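Local atomic coordinates of Mutt/nudix family protein (PDB entry 2W4E), a protein that probably hydrolyses ADP-ribose as a magnesium-dependent Nudix pyrophosphatase, the construct covering the Nudix domain without the N-terminal part of the protein. Residues Arg3-Ala15 with Ile36-Ala50. Numbering follows the deposited sequence. Where two conformers were deposited one is given.
Sequences RGPRAVFILPVTA and IVAGGVEKGEDLGAA
Strands 6-14 and 37-40 run antiparallel, their axes at 165° and 4.6 Å apart at closest approach. Val-8 with Gly-39 and Ile-10 with Val-37 form the hydrogen-bonded pairs; Val-8 N reaches Gly-39 O at 3.0 Å, and Ile-10 N reaches Val-37 O at 2.9 Å. Val-41 N donates almost straight to Arg-6 O, flanking the non-hydrogen-bonded pair of Ala-7 with Gly-40, and a water that accepts from Arg-6 N and donates to Val-41 O bridges the two segments there.

On one face of the sheet, Ala-38 CB sits over the centre of the Phe-9 ring, 3.5 Å from its centroid and 10° off the normal, a CH-pi contact, while Ile-36 CG1 lies at the ring edge. The other face carries Val-8, Ile-10 and Val-37, with Ile-10 CD1 against Val-37 CG1; Pro-12 and Val-37 also touch helix 47-59 from this face.

The Arg-6 side chain reaches across to residues 41-47. Bent at chi3 (-69°), it lays one guanidinium face on Val-41 CG1 and brings Leu-47 CD1 to the group's edge, 3.3 Å from NH1. NH2 gives only a weak bond to Glu-45 O. Within the loop, Glu-45 OE2 accepts from Glu-42 N at 2.7 Å across a type I turn, and OE1 salt-bridges Arg-53 of helix 47-59, tying turn to helix.

Strand 6-14 also pairs in parallel with strand 82-93, so the contact sets the first residues of the Nudix box (39-60), with its glycine-rich strand, loop and helix, against the mixed sheet of the Nudix fold.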
# COMPACT_ATOMS: atom_id res chain seq x y z
N ARG A 3 -22.55 -4.50 7.46
CA ARG A 3 -21.11 -4.57 7.56
C ARG A 3 -20.68 -4.59 6.08
O ARG A 3 -21.27 -5.32 5.26
CB ARG A 3 -20.65 -5.76 8.42
CG ARG A 3 -20.22 -7.05 7.71
CD ARG A 3 -19.53 -7.98 8.71
N GLY A 4 -19.75 -3.72 5.73
CA GLY A 4 -19.28 -3.61 4.35
C GLY A 4 -18.50 -4.83 3.89
O GLY A 4 -18.23 -5.72 4.69
N PRO A 5 -18.16 -4.88 2.58
CA PRO A 5 -17.37 -6.02 2.13
C PRO A 5 -15.96 -5.94 2.73
O PRO A 5 -15.44 -4.84 2.97
CB PRO A 5 -17.34 -5.85 0.60
CG PRO A 5 -17.52 -4.38 0.37
CD PRO A 5 -18.29 -3.83 1.54
N ARG A 6 -15.37 -7.09 3.04
CA ARG A 6 -14.03 -7.14 3.63
C ARG A 6 -13.23 -8.25 2.97
O ARG A 6 -13.79 -9.27 2.59
CB ARG A 6 -14.12 -7.41 5.14
CG ARG A 6 -14.98 -6.41 5.92
CD ARG A 6 -15.06 -6.71 7.42
NE ARG A 6 -15.83 -7.92 7.72
CZ ARG A 6 -15.75 -8.63 8.86
NH1 ARG A 6 -14.92 -8.27 9.84
NH2 ARG A 6 -16.50 -9.72 9.01
N ALA A 7 -11.91 -8.06 2.86
CA ALA A 7 -11.03 -9.16 2.47
C ALA A 7 -9.86 -9.13 3.44
O ALA A 7 -9.52 -8.06 4.00
CB ALA A 7 -10.54 -8.97 1.04
N VAL A 8 -9.23 -10.29 3.62
CA VAL A 8 -8.08 -10.43 4.49
C VAL A 8 -6.84 -10.69 3.64
O VAL A 8 -6.93 -11.36 2.63
CB VAL A 8 -8.34 -11.54 5.54
CG1 VAL A 8 -8.58 -12.90 4.86
CG2 VAL A 8 -7.22 -11.59 6.51
N PHE A 9 -5.71 -10.08 4.01
CA PHE A 9 -4.46 -10.29 3.29
C PHE A 9 -3.50 -10.82 4.33
O PHE A 9 -3.45 -10.32 5.45
CB PHE A 9 -3.94 -8.97 2.70
CG PHE A 9 -4.55 -8.63 1.38
CD1 PHE A 9 -3.79 -8.71 0.21
CD2 PHE A 9 -5.89 -8.27 1.29
CE1 PHE A 9 -4.37 -8.45 -1.06
CE2 PHE A 9 -6.47 -8.01 0.04
CZ PHE A 9 -5.69 -8.10 -1.13
N ILE A 10 -2.77 -11.85 3.96
CA ILE A 10 -1.88 -12.54 4.87
C ILE A 10 -0.49 -12.66 4.30
O ILE A 10 -0.27 -13.32 3.26
CB ILE A 10 -2.37 -14.01 5.18
CG1 ILE A 10 -3.78 -14.02 5.77
CG2 ILE A 10 -1.38 -14.71 6.17
CD1 ILE A 10 -4.83 -14.27 4.74
N LEU A 11 0.46 -12.08 5.02
CA LEU A 11 1.86 -12.32 4.71
C LEU A 11 2.36 -13.52 5.55
O LEU A 11 2.57 -13.39 6.74
CB LEU A 11 2.69 -11.06 5.01
CG LEU A 11 4.23 -11.20 4.99
CD1 LEU A 11 4.69 -11.78 3.61
CD2 LEU A 11 4.83 -9.79 5.27
N PRO A 12 2.54 -14.71 4.93
CA PRO A 12 2.89 -15.89 5.71
C PRO A 12 4.42 -16.04 5.75
O PRO A 12 5.09 -15.96 4.69
CB PRO A 12 2.27 -17.03 4.87
CG PRO A 12 1.62 -16.38 3.68
CD PRO A 12 2.40 -15.10 3.52
N VAL A 13 4.97 -16.23 6.95
CA VAL A 13 6.43 -16.34 7.10
C VAL A 13 6.74 -17.63 7.88
O VAL A 13 6.16 -17.88 8.95
CB VAL A 13 7.04 -15.11 7.79
CG1 VAL A 13 8.53 -15.34 8.18
CG2 VAL A 13 6.86 -13.81 6.94
N THR A 14 7.67 -18.43 7.35
CA THR A 14 8.05 -19.70 8.01
C THR A 14 9.02 -19.47 9.20
O THR A 14 9.55 -18.35 9.36
CB THR A 14 8.72 -20.62 6.99
OG1 THR A 14 10.02 -20.09 6.64
CG2 THR A 14 7.88 -20.70 5.76
N ALA A 15 9.22 -20.50 10.01
CA ALA A 15 10.24 -20.51 11.07
C ALA A 15 11.61 -20.14 10.53
O ALA A 15 12.41 -19.54 11.24
CB ALA A 15 10.33 -21.94 11.76
N ILE A 36 0.88 -11.71 -2.03
CA ILE A 36 0.69 -12.48 -0.77
C ILE A 36 -0.68 -13.20 -0.81
O ILE A 36 -1.41 -13.08 -1.80
CB ILE A 36 0.88 -11.60 0.51
CG1 ILE A 36 -0.17 -10.48 0.57
CG2 ILE A 36 2.34 -11.02 0.58
CD1 ILE A 36 -0.19 -9.76 2.00
N VAL A 37 -1.00 -13.98 0.23
CA VAL A 37 -2.27 -14.71 0.31
C VAL A 37 -3.40 -13.75 0.56
O VAL A 37 -3.23 -12.80 1.31
CB VAL A 37 -2.19 -15.80 1.45
CG1 VAL A 37 -3.55 -16.47 1.66
CG2 VAL A 37 -1.13 -16.85 1.09
N ALA A 38 -4.56 -13.98 -0.06
CA ALA A 38 -5.70 -13.10 0.19
C ALA A 38 -7.00 -13.73 -0.26
O ALA A 38 -7.00 -14.60 -1.13
CB ALA A 38 -5.49 -11.74 -0.54
N GLY A 39 -8.11 -13.25 0.30
CA GLY A 39 -9.44 -13.69 -0.08
C GLY A 39 -10.52 -12.93 0.67
O GLY A 39 -10.27 -12.32 1.71
N GLY A 40 -11.75 -12.99 0.15
CA GLY A 40 -12.87 -12.29 0.80
C GLY A 40 -13.22 -12.94 2.12
O GLY A 40 -13.03 -14.14 2.28
N VAL A 41 -13.74 -12.14 3.06
CA VAL A 41 -14.20 -12.65 4.35
C VAL A 41 -15.67 -13.04 4.17
O VAL A 41 -16.46 -12.22 3.70
CB VAL A 41 -14.07 -11.57 5.45
CG1 VAL A 41 -14.61 -12.05 6.79
CG2 VAL A 41 -12.61 -11.09 5.59
N GLU A 42 -16.02 -14.27 4.53
CA GLU A 42 -17.41 -14.78 4.39
C GLU A 42 -18.40 -14.16 5.38
O GLU A 42 -18.00 -13.51 6.35
CB GLU A 42 -17.44 -16.31 4.51
CG GLU A 42 -17.23 -17.03 3.18
CD GLU A 42 -16.53 -18.40 3.33
OE1 GLU A 42 -16.76 -19.10 4.33
OE2 GLU A 42 -15.76 -18.77 2.41
N LYS A 43 -19.70 -14.36 5.10
CA LYS A 43 -20.83 -13.75 5.83
C LYS A 43 -20.70 -13.79 7.34
O LYS A 43 -20.71 -12.75 8.02
CB LYS A 43 -22.18 -14.42 5.45
CG LYS A 43 -23.41 -13.88 6.25
CD LYS A 43 -24.41 -14.98 6.67
CE LYS A 43 -25.67 -14.38 7.31
NZ LYS A 43 -25.37 -13.47 8.46
N GLY A 44 -20.63 -15.01 7.87
CA GLY A 44 -20.62 -15.21 9.30
C GLY A 44 -19.21 -15.46 9.76
O GLY A 44 -19.00 -16.23 10.71
N GLU A 45 -18.24 -14.81 9.10
CA GLU A 45 -16.83 -15.10 9.38
C GLU A 45 -16.15 -13.99 10.13
O GLU A 45 -16.22 -12.83 9.76
CB GLU A 45 -16.08 -15.40 8.10
CG GLU A 45 -15.07 -16.51 8.23
CD GLU A 45 -14.45 -16.85 6.91
OE1 GLU A 45 -13.93 -17.98 6.76
OE2 GLU A 45 -14.47 -15.98 6.00
N ASP A 46 -15.46 -14.37 11.19
CA ASP A 46 -14.58 -13.48 11.90
C ASP A 46 -13.26 -13.32 11.13
O ASP A 46 -12.90 -14.20 10.34
CB ASP A 46 -14.33 -14.08 13.27
CG ASP A 46 -13.53 -13.17 14.16
OD1 ASP A 46 -13.42 -11.97 13.83
OD2 ASP A 46 -13.03 -13.67 15.20
N LEU A 47 -12.56 -12.20 11.35
CA LEU A 47 -11.35 -11.88 10.58
C LEU A 47 -10.28 -12.94 10.78
O LEU A 47 -9.70 -13.41 9.79
CB LEU A 47 -10.79 -10.51 10.94
CG LEU A 47 -11.72 -9.30 10.86
CD1 LEU A 47 -12.73 -9.29 12.06
CD2 LEU A 47 -10.90 -8.01 10.78
N GLY A 48 -10.06 -13.32 12.05
CA GLY A 48 -9.10 -14.36 12.45
C GLY A 48 -9.37 -15.65 11.72
O GLY A 48 -8.45 -16.28 11.20
N ALA A 49 -10.66 -16.01 11.61
CA ALA A 49 -11.07 -17.28 11.00
C ALA A 49 -10.97 -17.27 9.48
O ALA A 49 -10.56 -18.28 8.87
CB ALA A 49 -12.50 -17.66 11.44
N ALA A 50 -11.37 -16.17 8.85
CA ALA A 50 -11.16 -16.01 7.40
C ALA A 50 -9.66 -16.16 7.06
O ALA A 50 -9.28 -16.84 6.08
CB ALA A 50 -11.66 -14.63 6.95
O HOH W 1 -16.88 -9.37 2.71